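Local coordinates for protein hydrogenase (NiFe) small subunit HydA (PDB 3MYR) that probably relays electrons through its chain of iron-sulfur clusters between the hydrogen-splitting large subunit and an external electron acceptor, at residues T15-S20 with I108-C113; N143-P148 with A178-S183; I158-Y161 with L167-L170; Y173-A178 with C250-F255; A227-K232 with T237-E242. All blocks are in the same frame, centred on the assembly; numbering follows the deposited sequence.

Contacts 1 and 2 are buried and stand at the ends of neighbouring parallel strands, 106-110 and 141-144, where both supply cysteines to the same [4Fe-4S] cluster. Contact 4 lies close to contact 2, with which it shares helix 177-180, but it is only partly buried and relies on a salt bridge and a water. Contacts 4 and 5 each supply a cysteine to the [3Fe-4S] cluster; contact 5 combines a salt bridge with indole packing in the C-terminal part. Contact 3, away from the clusters and also partly buried, is almost purely ring and aliphatic packing of helix 151-164 against the loop that follows it.

Contact 1: residues T15-S20 with I108-C113; sequences TGCTES and IAVGTC. With SF4 (iron/sulfur cluster), chain I.
Cys17 reaches across to Val110 and Gly111 with every atom of its side chain. Its CB lies against the branched end of Val110, 4.0 Å from Val110 CG2, and the other methyl, CG1, is hardly farther off. Beyond CB, SG is turned anti to the carbonyl carbon of its own residue (chi1 -63°), a setting that carries the sulfur out of the helix toward the cluster. There Cys17 SG binds the iron FE2 at 2.3 Å. The same sulfur lies 3.6 Å from Gly111 CA, at the bend where strand 106-110 gives way to the following helix. A beta carbon on Gly111 would run into SG, and the positive phi of this residue (94°) would press it against the preceding carbonyl as well. Both the cluster ligand and the local backbone therefore disfavour a side chain at Gly111.

The cluster spans both segments. Cys113 SG binds FE3 at 2.2 Å, while Thr112 N approaches the sulfide S4 to 3.3 Å. On the other side of the contact, Gly16 CA comes within 3.8 Å of S3, and a side chain there would clash with that sulfide. Cys14 and Cys147 complete the four cysteine ligands. Asp73 and Pro149 also pack against the Cys17 side chain, and Thr15 OG1 bonds Glu14 of the large subunit.

The two segments are therefore joined mainly through iron and sulfur. Close packing of backbone and apolar groups against the Cys17 thiolate probably limits water at this cluster, and the Thr112 N-H near S4 may help offset its negative charge.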
# COMPACT_ATOMS: atom_id res chain seq x y z
N THR A 15 0.26 3.25 -6.16
CA THR A 15 -0.82 2.24 -6.22
C THR A 15 -2.10 2.75 -5.49
O THR A 15 -3.14 2.10 -5.52
CB THR A 15 -0.37 0.77 -5.83
OG1 THR A 15 0.83 0.40 -6.58
CG2 THR A 15 -1.50 -0.32 -6.14
N GLY A 16 -2.04 3.94 -4.92
CA GLY A 16 -3.26 4.63 -4.46
C GLY A 16 -4.39 4.71 -5.46
O GLY A 16 -5.59 4.58 -5.06
N CYS A 17 -4.07 4.88 -6.74
CA CYS A 17 -5.15 5.04 -7.70
C CYS A 17 -5.85 3.72 -7.95
O CYS A 17 -7.07 3.68 -8.13
CB CYS A 17 -4.63 5.70 -9.03
SG CYS A 17 -4.00 7.40 -8.73
N THR A 18 -5.09 2.61 -7.99
CA THR A 18 -5.75 1.32 -8.10
C THR A 18 -6.57 0.99 -6.83
O THR A 18 -7.69 0.49 -6.92
CB THR A 18 -4.66 0.17 -8.35
OG1 THR A 18 -4.28 0.29 -9.73
CG2 THR A 18 -5.26 -1.23 -8.05
N GLU A 19 -6.03 1.32 -5.65
CA GLU A 19 -6.77 1.04 -4.42
C GLU A 19 -8.06 1.83 -4.50
O GLU A 19 -9.09 1.33 -4.12
CB GLU A 19 -6.01 1.43 -3.13
CG GLU A 19 -4.84 0.48 -2.92
CD GLU A 19 -5.24 -0.84 -2.24
OE1 GLU A 19 -4.31 -1.66 -2.06
OE2 GLU A 19 -6.40 -1.08 -1.80
N SER A 20 -7.97 3.08 -4.94
CA SER A 20 -9.16 3.93 -4.99
C SER A 20 -10.23 3.24 -5.88
O SER A 20 -11.41 3.10 -5.51
CB SER A 20 -8.82 5.30 -5.59
OG SER A 20 -9.98 6.09 -5.58
N ILE A 108 -6.84 7.24 -20.45
CA ILE A 108 -7.20 7.97 -19.26
C ILE A 108 -6.00 8.00 -18.39
O ILE A 108 -5.43 6.94 -18.06
CB ILE A 108 -8.29 7.21 -18.49
CG1 ILE A 108 -9.55 7.14 -19.35
CG2 ILE A 108 -8.57 7.90 -17.14
CD1 ILE A 108 -10.68 6.29 -18.67
N ALA A 109 -5.58 9.21 -18.04
CA ALA A 109 -4.55 9.39 -17.04
C ALA A 109 -5.25 9.55 -15.68
O ALA A 109 -5.85 10.59 -15.39
CB ALA A 109 -3.69 10.67 -17.39
N VAL A 110 -5.15 8.53 -14.85
CA VAL A 110 -5.79 8.55 -13.53
C VAL A 110 -4.78 8.99 -12.50
O VAL A 110 -3.63 8.48 -12.45
CB VAL A 110 -6.41 7.14 -13.22
CG1 VAL A 110 -5.25 6.15 -13.05
CG2 VAL A 110 -7.08 7.16 -11.82
N GLY A 111 -5.16 9.95 -11.66
CA GLY A 111 -4.24 10.42 -10.60
C GLY A 111 -3.46 11.64 -11.09
O GLY A 111 -3.16 11.79 -12.30
N THR A 112 -3.13 12.51 -10.17
CA THR A 112 -2.36 13.70 -10.46
C THR A 112 -0.93 13.39 -11.03
O THR A 112 -0.42 14.17 -11.82
CB THR A 112 -2.25 14.59 -9.18
OG1 THR A 112 -3.57 14.94 -8.79
CG2 THR A 112 -1.47 15.93 -9.45
N CYS A 113 -0.32 12.27 -10.65
CA CYS A 113 1.01 11.98 -11.23
C CYS A 113 0.94 11.74 -12.74
O CYS A 113 1.69 12.34 -13.54
CB CYS A 113 1.62 10.76 -10.55
SG CYS A 113 1.84 10.90 -8.71
FE1 SF4 I . -1.31 10.15 -5.64
FE2 SF4 I . -2.28 8.30 -7.49
FE3 SF4 I . 0.19 9.62 -7.90
FE4 SF4 I . -0.41 7.61 -5.77
S1 SF4 I . -0.23 7.31 -8.18
S2 SF4 I . 0.86 9.46 -5.76
S3 SF4 I . -2.49 8.33 -5.17
S4 SF4 I . -1.85 10.59 -7.79

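Contact 2: residues N143-P148 with A178-S183; sequences NVPGCP and AFYGQS. With SF4 (iron/sulfur cluster), chain I.
Tyr180 reaches Pro145 because its CG stands anti to the carbonyl carbon (chi1 -60°) and the ring is turned almost square to the chain (chi2 92°), which sends the phenol straight at the end of strand 141-144. The hydroxyl of Tyr180, OH, donates to Pro145 O at 2.6 Å, a short bond. It arrives in the carbonyl plane on a lone pair, with a C=O...donor angle of 143°.

The same proline also packs on the phenol. Its CD sits over one face of the Tyr180 ring, 3.6 Å from CZ, as a CH-pi contact, and Pro145 CG lies 3.8 Å from Tyr180 CE2. The pyrrolidine ring and the phenol approach from opposite directions, so one residue both accepts the hydroxyl's hydrogen bond and covers the ring. Val144 adds a methyl: CG1 comes within 3.4 Å of Tyr180 OH, its side chain crossing the tyrosine at about a right angle. Val153 of helix 151-164 and Asn226 also pack against the phenol, which is buried.

Farther along the loop, Cys147 SG binds the iron FE1 of the [4Fe-4S] cluster at 2.3 Å, and Pro148, which follows a cis peptide bond, rests beside sulfide S3. Gly146 N is held by Thr112 OG1, while Cys147 O accepts from Arg59 and Lys211 of the large subunit.

A parallel strand that ends in a cluster-binding loop is the arrangement of the flavodoxin-like domain of [NiFe] hydrogenase small subunits. Here that loop is tied, through Tyr180, to the short helix 177-180.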
# COMPACT_ATOMS: atom_id res chain seq x y z
N ASN A 143 -7.88 13.44 -18.38
CA ASN A 143 -7.18 13.52 -17.08
C ASN A 143 -8.15 13.39 -15.94
O ASN A 143 -9.15 14.12 -15.91
CB ASN A 143 -6.50 14.87 -17.00
CG ASN A 143 -5.27 14.93 -17.92
OD1 ASN A 143 -4.64 13.89 -18.14
ND2 ASN A 143 -4.96 16.08 -18.47
N VAL A 144 -7.89 12.47 -15.03
CA VAL A 144 -8.78 12.25 -13.91
C VAL A 144 -7.88 12.38 -12.65
O VAL A 144 -7.43 11.37 -12.09
CB VAL A 144 -9.50 10.84 -14.00
CG1 VAL A 144 -10.48 10.59 -12.74
CG2 VAL A 144 -10.32 10.74 -15.32
N PRO A 145 -7.59 13.61 -12.23
CA PRO A 145 -6.53 13.85 -11.21
C PRO A 145 -7.09 13.78 -9.78
O PRO A 145 -8.30 13.52 -9.61
CB PRO A 145 -6.06 15.23 -11.51
CG PRO A 145 -7.24 15.92 -12.11
CD PRO A 145 -7.92 14.83 -12.97
N GLY A 146 -6.26 14.08 -8.79
CA GLY A 146 -6.58 13.71 -7.39
C GLY A 146 -5.51 12.74 -6.90
O GLY A 146 -4.92 12.05 -7.70
N CYS A 147 -5.28 12.66 -5.60
CA CYS A 147 -4.15 11.89 -5.10
C CYS A 147 -4.66 11.06 -3.90
O CYS A 147 -4.48 11.43 -2.72
CB CYS A 147 -3.03 12.89 -4.69
SG CYS A 147 -1.49 12.01 -4.36
N PRO A 148 -5.46 10.02 -4.17
CA PRO A 148 -5.90 9.61 -5.53
C PRO A 148 -7.25 10.31 -5.81
O PRO A 148 -7.78 11.01 -4.93
CB PRO A 148 -6.09 8.09 -5.39
CG PRO A 148 -6.54 7.91 -3.89
CD PRO A 148 -5.92 9.09 -3.12
N ALA A 178 -18.01 16.98 -15.08
CA ALA A 178 -19.00 16.50 -14.08
C ALA A 178 -18.33 16.41 -12.71
O ALA A 178 -19.02 16.41 -11.66
CB ALA A 178 -19.59 15.09 -14.46
N PHE A 179 -17.00 16.23 -12.70
CA PHE A 179 -16.34 15.96 -11.45
C PHE A 179 -15.40 17.09 -11.07
O PHE A 179 -15.11 17.28 -9.87
CB PHE A 179 -15.63 14.59 -11.53
CG PHE A 179 -16.58 13.47 -11.90
CD1 PHE A 179 -17.76 13.30 -11.17
CD2 PHE A 179 -16.39 12.72 -13.04
CE1 PHE A 179 -18.70 12.29 -11.51
CE2 PHE A 179 -17.34 11.70 -13.42
CZ PHE A 179 -18.47 11.52 -12.66
N TYR A 180 -14.91 17.81 -12.09
CA TYR A 180 -13.88 18.80 -11.85
C TYR A 180 -14.35 20.20 -12.29
O TYR A 180 -13.56 21.12 -12.31
CB TYR A 180 -12.58 18.44 -12.56
CG TYR A 180 -12.06 17.14 -12.10
CD1 TYR A 180 -12.42 15.95 -12.80
CD2 TYR A 180 -11.20 17.04 -11.02
CE1 TYR A 180 -11.89 14.72 -12.40
CE2 TYR A 180 -10.69 15.78 -10.58
CZ TYR A 180 -11.07 14.64 -11.25
OH TYR A 180 -10.64 13.39 -10.84
N GLY A 181 -15.64 20.38 -12.55
CA GLY A 181 -16.10 21.61 -13.15
C GLY A 181 -16.20 22.73 -12.10
O GLY A 181 -16.31 23.87 -12.47
N GLN A 182 -16.24 22.41 -10.81
CA GLN A 182 -16.44 23.48 -9.76
C GLN A 182 -15.36 23.34 -8.72
O GLN A 182 -14.89 22.22 -8.45
CB GLN A 182 -17.81 23.34 -9.05
CG GLN A 182 -19.03 23.42 -10.00
CD GLN A 182 -19.31 24.81 -10.69
OE1 GLN A 182 -20.26 24.91 -11.50
NE2 GLN A 182 -18.56 25.86 -10.33
N SER A 183 -14.98 24.45 -8.11
CA SER A 183 -13.92 24.43 -7.13
C SER A 183 -14.49 23.87 -5.86
O SER A 183 -15.70 23.99 -5.58
CB SER A 183 -13.34 25.84 -6.86
OG SER A 183 -14.30 26.62 -6.16
FE1 SF4 I . -1.31 10.15 -5.64
FE2 SF4 I . -2.28 8.30 -7.49
FE3 SF4 I . 0.19 9.62 -7.90
FE4 SF4 I . -0.41 7.61 -5.77
S1 SF4 I . -0.23 7.31 -8.18
S2 SF4 I . 0.86 9.46 -5.76
S3 SF4 I . -2.49 8.33 -5.17
S4 SF4 I . -1.85 10.59 -7.79

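Contact 3: residues I158-Y161 with L167-L170; sequences IAHY and LPEL
His160 and Pro168 supply the CH-pi part of this contact. The pyrrolidine lies over one face of the imidazole, with Pro168 CG 4.1 Å from the His160 ring centroid and only 13° off the ring normal. Pro168 CA covers the rim of the same face, 3.8 Å from His160 CE1, so the proline spans the imidazole from its CG side to its outer carbon. The two side chains slide past one another in opposite directions. What allows this is the His160 torsion: CG is anti to the backbone N (chi1 -169°), which swings the imidazole off the helix and across to the loop.

Aliphatic-aromatic packing follows one residue along. Leu167 CD2 rests 3.9 Å from Tyr161 CE2 and is about as close to CD2 of that ring. The two side chains lie side by side and point the same way. Although the first bond of the Leu167 side chain leads away from the helix, its CD2 branch turns back to make this touch.

Polar interaction plays little part between the segments. His160 ND1 has a weak hydrogen bond to Arg166 O, just before the loop segment, which gives the imidazole some hold on its rotation.

The contact closes a short connection, bringing the end of helix 151-164 against the chain that follows it. Pro168, Leu167 and Leu170 press on Ile142 of strand 141-144, and Tyr161 reaches Leu69 of strand 69-77. Pro168 and Leu170 also pack on Pro176, while a backbone hydrogen bond between Leu177 N and Glu169 O leads on to helix 177-180.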
# COMPACT_ATOMS: atom_id res chain seq x y z
N ILE A 158 -15.43 6.02 -16.24
CA ILE A 158 -15.48 4.81 -17.02
C ILE A 158 -16.91 4.48 -17.43
O ILE A 158 -17.14 4.14 -18.58
CB ILE A 158 -14.84 3.62 -16.25
CG1 ILE A 158 -13.34 3.88 -16.09
CG2 ILE A 158 -15.11 2.29 -16.99
CD1 ILE A 158 -12.67 2.92 -15.05
N ALA A 159 -17.86 4.61 -16.50
CA ALA A 159 -19.26 4.26 -16.82
C ALA A 159 -19.81 5.25 -17.88
O ALA A 159 -20.59 4.87 -18.71
CB ALA A 159 -20.14 4.35 -15.57
N HIS A 160 -19.43 6.53 -17.79
CA HIS A 160 -19.85 7.50 -18.79
C HIS A 160 -19.45 7.02 -20.21
O HIS A 160 -20.25 7.02 -21.16
CB HIS A 160 -19.18 8.83 -18.48
CG HIS A 160 -19.71 9.98 -19.27
ND1 HIS A 160 -19.66 10.03 -20.66
CD2 HIS A 160 -20.17 11.19 -18.87
CE1 HIS A 160 -20.23 11.15 -21.07
NE2 HIS A 160 -20.52 11.88 -20.01
N TYR A 161 -18.17 6.71 -20.35
CA TYR A 161 -17.58 6.30 -21.60
C TYR A 161 -18.24 5.04 -22.14
O TYR A 161 -18.64 4.99 -23.27
CB TYR A 161 -16.10 6.11 -21.35
CG TYR A 161 -15.33 5.63 -22.54
CD1 TYR A 161 -14.79 4.35 -22.57
CD2 TYR A 161 -15.11 6.48 -23.62
CE1 TYR A 161 -14.06 3.92 -23.69
CE2 TYR A 161 -14.42 6.05 -24.75
CZ TYR A 161 -13.87 4.78 -24.77
OH TYR A 161 -13.14 4.39 -25.87
N LEU A 167 -16.57 10.39 -24.91
CA LEU A 167 -15.77 11.02 -23.86
C LEU A 167 -16.59 12.08 -23.10
O LEU A 167 -17.40 12.77 -23.69
CB LEU A 167 -14.56 11.68 -24.56
CG LEU A 167 -13.89 10.63 -25.51
CD1 LEU A 167 -13.15 11.17 -26.75
CD2 LEU A 167 -13.01 9.68 -24.73
N PRO A 168 -16.43 12.18 -21.79
CA PRO A 168 -17.06 13.31 -21.14
C PRO A 168 -16.60 14.66 -21.70
O PRO A 168 -15.49 14.78 -22.22
CB PRO A 168 -16.61 13.21 -19.66
CG PRO A 168 -16.13 11.80 -19.48
CD PRO A 168 -15.66 11.33 -20.87
N GLU A 169 -17.42 15.69 -21.52
CA GLU A 169 -16.95 17.06 -21.76
C GLU A 169 -15.84 17.41 -20.76
O GLU A 169 -16.02 17.16 -19.57
CB GLU A 169 -18.11 18.04 -21.64
CG GLU A 169 -19.25 17.75 -22.62
CD GLU A 169 -18.80 17.99 -24.08
OE1 GLU A 169 -18.42 19.14 -24.38
OE2 GLU A 169 -18.76 17.04 -24.90
N LEU A 170 -14.78 18.06 -21.25
CA LEU A 170 -13.58 18.30 -20.49
C LEU A 170 -13.38 19.80 -20.27
O LEU A 170 -13.75 20.59 -21.11
CB LEU A 170 -12.38 17.73 -21.25
CG LEU A 170 -12.49 16.26 -21.66
CD1 LEU A 170 -11.19 15.74 -22.43
CD2 LEU A 170 -12.66 15.43 -20.33

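Contact 4: residues Y173-A178 with C250-F255; sequences YGRPLA and CSEPQF. With F3S (Fe3-s4 cluster), chain K.
Arg175 and Glu252 form the salt bridge between these segments, and both bend to do so. The arginine runs extended through its first carbons and then folds at chi3 (-66°), which brings NH1 round to the glutamate. Glu252 folds at chi2, carrying its carboxylate back toward the arginine. Arg175 NH1 donates to Glu252 OE2 at 2.9 Å, with an N-H...acceptor angle of 137°. The bond is not a flat, paired one: the guanidinium and carboxylate planes are 69° apart, and OE2 is met from above the carboxylate plane. A water closes a second bridge, accepting from Arg175 NH2 at 2.9 Å and donating to Glu252 OE1 at 2.6 Å.

Each charge has a further partner. Arg175 NE is in a salt bridge with Asp171 OD2, and Glu252 OE2 also accepts from Tyr225 N. Were Arg175 an alanine, Glu252 and Asp171 would probably be left without their shared cation, and the Glu252 carboxylate, held then by Tyr225 N, would be freer to turn.

Tyr173 packs over the guanidinium of Arg175: its CD2 lies above one face, and Pro253 CG lies over a face of the Tyr173 ring, 4.3 Å from CE1. Glu252 and Pro253 begin a type II beta turn that ends at Phe255, whose ring face covers Cys250 CA. Cys250 SG binds FE3 of the [3Fe-4S] cluster at 2.3 Å.

Gly174 is backbone-bonded to Asn143 of strand 141-144, and the chain then enters helix 177-180. Phe116 of helix 111-116 packs against both Arg175 and Pro253, so the contact bridges that helix, the strand and the cluster loop.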
# COMPACT_ATOMS: atom_id res chain seq x y z
N TYR A 173 -7.96 21.81 -18.84
CA TYR A 173 -6.88 20.86 -18.52
C TYR A 173 -7.20 19.36 -18.78
O TYR A 173 -6.50 18.48 -18.24
CB TYR A 173 -6.47 21.00 -17.06
CG TYR A 173 -5.59 22.17 -16.75
CD1 TYR A 173 -4.27 22.26 -17.25
CD2 TYR A 173 -5.99 23.08 -15.79
CE1 TYR A 173 -3.42 23.33 -16.84
CE2 TYR A 173 -5.18 24.13 -15.37
CZ TYR A 173 -3.93 24.27 -15.92
OH TYR A 173 -3.20 25.31 -15.44
N GLY A 174 -8.28 19.08 -19.52
CA GLY A 174 -8.61 17.70 -19.91
C GLY A 174 -9.39 16.92 -18.84
O GLY A 174 -9.58 15.68 -18.95
N ARG A 175 -9.92 17.66 -17.86
CA ARG A 175 -10.66 17.07 -16.71
C ARG A 175 -12.17 17.07 -16.94
O ARG A 175 -12.75 18.08 -17.33
CB ARG A 175 -10.33 17.84 -15.44
CG ARG A 175 -8.80 17.92 -15.11
CD ARG A 175 -8.61 18.68 -13.77
NE ARG A 175 -9.04 20.09 -13.93
CZ ARG A 175 -8.64 21.10 -13.14
NH1 ARG A 175 -7.85 20.88 -12.12
NH2 ARG A 175 -8.99 22.33 -13.39
N PRO A 176 -12.81 15.93 -16.75
CA PRO A 176 -14.29 15.85 -16.89
C PRO A 176 -15.03 16.89 -16.05
O PRO A 176 -14.90 16.92 -14.81
CB PRO A 176 -14.60 14.45 -16.38
CG PRO A 176 -13.43 13.65 -16.80
CD PRO A 176 -12.24 14.61 -16.42
N LEU A 177 -15.88 17.67 -16.73
CA LEU A 177 -16.64 18.72 -16.03
C LEU A 177 -17.53 18.20 -14.94
O LEU A 177 -17.84 18.94 -13.98
CB LEU A 177 -17.46 19.57 -17.03
CG LEU A 177 -16.53 20.37 -17.99
CD1 LEU A 177 -17.36 21.02 -19.13
CD2 LEU A 177 -15.66 21.47 -17.27
N ALA A 178 -18.01 16.98 -15.08
CA ALA A 178 -19.00 16.50 -14.08
C ALA A 178 -18.33 16.41 -12.71
O ALA A 178 -19.02 16.41 -11.66
CB ALA A 178 -19.59 15.09 -14.46
N CYS A 250 -5.02 18.58 -3.99
CA CYS A 250 -4.29 17.41 -4.52
C CYS A 250 -4.68 17.02 -5.97
O CYS A 250 -3.99 16.20 -6.59
CB CYS A 250 -4.33 16.19 -3.61
SG CYS A 250 -5.97 15.35 -3.73
N SER A 251 -5.69 17.67 -6.56
CA SER A 251 -6.04 17.42 -7.97
C SER A 251 -5.50 18.50 -8.91
O SER A 251 -5.81 18.49 -10.10
CB SER A 251 -7.58 17.40 -8.10
OG SER A 251 -8.11 18.63 -7.58
N GLU A 252 -4.68 19.44 -8.41
CA GLU A 252 -4.16 20.54 -9.26
C GLU A 252 -2.75 20.27 -9.70
O GLU A 252 -1.95 19.77 -8.91
CB GLU A 252 -4.19 21.89 -8.46
CG GLU A 252 -5.62 22.35 -8.17
CD GLU A 252 -6.45 22.53 -9.48
OE1 GLU A 252 -5.91 23.16 -10.43
OE2 GLU A 252 -7.66 22.16 -9.54
N PRO A 253 -2.39 20.70 -10.92
CA PRO A 253 -0.99 20.54 -11.35
C PRO A 253 0.01 21.17 -10.36
O PRO A 253 -0.23 22.29 -9.88
CB PRO A 253 -0.92 21.39 -12.62
CG PRO A 253 -2.37 21.39 -13.20
CD PRO A 253 -3.24 21.40 -11.93
N GLN A 254 1.17 20.53 -10.14
CA GLN A 254 2.16 21.09 -9.21
C GLN A 254 1.67 21.46 -7.82
O GLN A 254 2.18 22.39 -7.21
CB GLN A 254 2.88 22.31 -9.86
CG GLN A 254 3.89 21.88 -11.02
CD GLN A 254 3.10 21.64 -12.33
OE1 GLN A 254 2.30 22.50 -12.74
NE2 GLN A 254 3.23 20.47 -12.92
N PHE A 255 0.69 20.74 -7.26
CA PHE A 255 0.18 21.17 -5.97
C PHE A 255 1.22 20.96 -4.88
O PHE A 255 1.16 21.63 -3.87
CB PHE A 255 -1.15 20.46 -5.61
CG PHE A 255 -0.97 19.02 -5.16
CD1 PHE A 255 -0.93 18.72 -3.78
CD2 PHE A 255 -0.97 17.97 -6.09
CE1 PHE A 255 -0.82 17.40 -3.35
CE2 PHE A 255 -0.90 16.61 -5.68
CZ PHE A 255 -0.85 16.32 -4.31
FE1 F3S K . -8.60 18.66 -1.48
FE3 F3S K . -7.66 16.37 -2.54
FE4 F3S K . -10.24 16.65 -2.26
S1 F3S K . -6.73 17.51 -0.83
S2 F3S K . -10.51 17.96 -0.55
S3 F3S K . -8.95 17.92 -3.59
S4 F3S K . -9.12 14.81 -1.94
O HOH W 1 -7.36 24.47 -12.18

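Contact 5: residues A227-K232 with T237-E242; sequences ACATMK and TSWPVE. With F3S (Fe3-s4 cluster), chain K.
Lys232 and Glu242 make the salt bridge that joins these two loops. Lys232 NZ, at the end of an extended chain, donates to Glu242 OE2 at 2.8 Å, meeting it on the syn side and 18° out of the carboxylate plane. The other oxygen, OE1, is in a salt bridge with Arg238 of the large subunit, so the carboxylate is shared between two cations and two chains.

On its way to the glutamate the lysine passes Trp239, its CG 3.9 Å from Trp239 CD1. The indole is sandwiched. Over one face lie Cys228 O, 3.3 Å from Trp239 CG, and Ala229 CA, which makes a CH-pi contact 3.8 Å from the centroid of the six-membered ring. Over the opposite face lies Val241 CB. Trp239 holds CG between its backbone N and carbonyl carbon (chi1 67°), which directs the ring edge at the [3Fe-4S] cluster, CE3 being 3.7 Å from sulfide S2. Cys228 CB touches the same CE3, while Cys228 SG binds FE4 at 2.3 Å. Replacing the tryptophan by an alanine would probably open a gap beside S2 and leave Ala229 and the Lys232 chain without their packing surface.

Pro240 also borders S2, and Val241 belongs to the pocket of the second [4Fe-4S] cluster, with the Trp239 side chain about 5 Å from that cluster. Largely apolar groups thus border S2, a setting likely to limit solvent between two clusters, while the charges of Lys232 and Glu242 pair off beside the indole.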
# COMPACT_ATOMS: atom_id res chain seq x y z
N ALA A 227 -14.54 16.96 -6.76
CA ALA A 227 -15.95 16.74 -6.38
C ALA A 227 -16.08 16.42 -4.88
O ALA A 227 -17.14 15.97 -4.44
CB ALA A 227 -16.55 15.54 -7.18
N CYS A 228 -15.00 16.59 -4.11
CA CYS A 228 -14.98 16.12 -2.72
C CYS A 228 -16.09 16.80 -1.89
O CYS A 228 -16.62 16.21 -0.95
CB CYS A 228 -13.61 16.46 -2.08
SG CYS A 228 -12.24 15.91 -3.14
N ALA A 229 -16.33 18.09 -2.16
CA ALA A 229 -17.24 18.85 -1.32
C ALA A 229 -18.72 18.48 -1.61
O ALA A 229 -19.56 18.73 -0.78
CB ALA A 229 -17.01 20.40 -1.54
N THR A 230 -19.01 17.91 -2.79
CA THR A 230 -20.37 17.49 -3.16
C THR A 230 -20.58 15.98 -3.16
O THR A 230 -21.57 15.52 -2.62
CB THR A 230 -20.73 18.05 -4.54
OG1 THR A 230 -19.70 17.69 -5.50
CG2 THR A 230 -20.75 19.65 -4.45
N MET A 231 -19.74 15.22 -3.87
CA MET A 231 -19.88 13.77 -3.90
C MET A 231 -19.33 13.19 -2.59
O MET A 231 -19.85 12.21 -2.07
CB MET A 231 -19.06 13.20 -5.10
CG MET A 231 -19.16 11.69 -5.17
SD MET A 231 -18.13 11.06 -6.51
CE MET A 231 -18.90 11.92 -7.98
N LYS A 232 -18.26 13.79 -2.05
CA LYS A 232 -17.56 13.23 -0.85
C LYS A 232 -16.90 11.89 -1.16
O LYS A 232 -17.00 11.44 -2.31
CB LYS A 232 -18.50 13.07 0.34
CG LYS A 232 -19.18 14.40 0.73
CD LYS A 232 -19.73 14.23 2.15
CE LYS A 232 -20.54 15.52 2.51
NZ LYS A 232 -21.19 15.38 3.89
N THR A 237 -19.18 9.16 2.71
CA THR A 237 -18.90 9.06 4.16
C THR A 237 -18.39 10.42 4.71
O THR A 237 -18.86 10.89 5.73
CB THR A 237 -17.84 7.94 4.44
OG1 THR A 237 -18.36 6.67 3.97
CG2 THR A 237 -17.47 7.85 5.94
N SER A 238 -17.37 10.97 4.08
CA SER A 238 -16.75 12.17 4.55
C SER A 238 -15.88 12.74 3.46
O SER A 238 -15.90 12.29 2.34
CB SER A 238 -15.93 11.86 5.79
OG SER A 238 -15.60 13.07 6.50
N TRP A 239 -15.17 13.79 3.76
CA TRP A 239 -14.15 14.32 2.88
C TRP A 239 -13.14 15.14 3.70
O TRP A 239 -13.36 15.40 4.88
CB TRP A 239 -14.75 15.14 1.74
CG TRP A 239 -15.42 16.44 2.15
CD1 TRP A 239 -16.66 16.56 2.70
CD2 TRP A 239 -14.99 17.76 1.81
NE1 TRP A 239 -16.99 17.91 2.78
CE2 TRP A 239 -15.97 18.65 2.24
CE3 TRP A 239 -13.85 18.27 1.10
CZ2 TRP A 239 -15.88 20.04 2.04
CZ3 TRP A 239 -13.75 19.64 0.91
CH2 TRP A 239 -14.72 20.52 1.41
N PRO A 240 -11.99 15.52 3.10
CA PRO A 240 -10.91 16.03 3.95
C PRO A 240 -11.29 17.21 4.84
O PRO A 240 -11.03 17.19 6.04
CB PRO A 240 -9.88 16.48 2.93
CG PRO A 240 -9.92 15.22 1.95
CD PRO A 240 -11.49 15.11 1.78
N VAL A 241 -11.99 18.19 4.30
CA VAL A 241 -12.35 19.36 5.10
C VAL A 241 -13.44 19.00 6.12
O VAL A 241 -13.40 19.42 7.28
CB VAL A 241 -12.84 20.51 4.14
CG1 VAL A 241 -13.59 21.63 4.97
CG2 VAL A 241 -11.61 21.11 3.36
N GLU A 242 -14.34 18.09 5.77
CA GLU A 242 -15.33 17.69 6.76
C GLU A 242 -14.69 16.98 7.97
O GLU A 242 -15.07 17.18 9.11
CB GLU A 242 -16.39 16.79 6.13
CG GLU A 242 -17.35 16.29 7.18
CD GLU A 242 -18.52 15.43 6.60
OE1 GLU A 242 -19.07 14.62 7.36
OE2 GLU A 242 -18.91 15.57 5.44
FE1 F3S K . -8.60 18.66 -1.48
FE3 F3S K . -7.66 16.37 -2.54
FE4 F3S K . -10.24 16.65 -2.26
S1 F3S K . -6.73 17.51 -0.83
S2 F3S K . -10.51 17.96 -0.55
S3 F3S K . -8.95 17.92 -3.59
S4 F3S K . -9.12 14.81 -1.94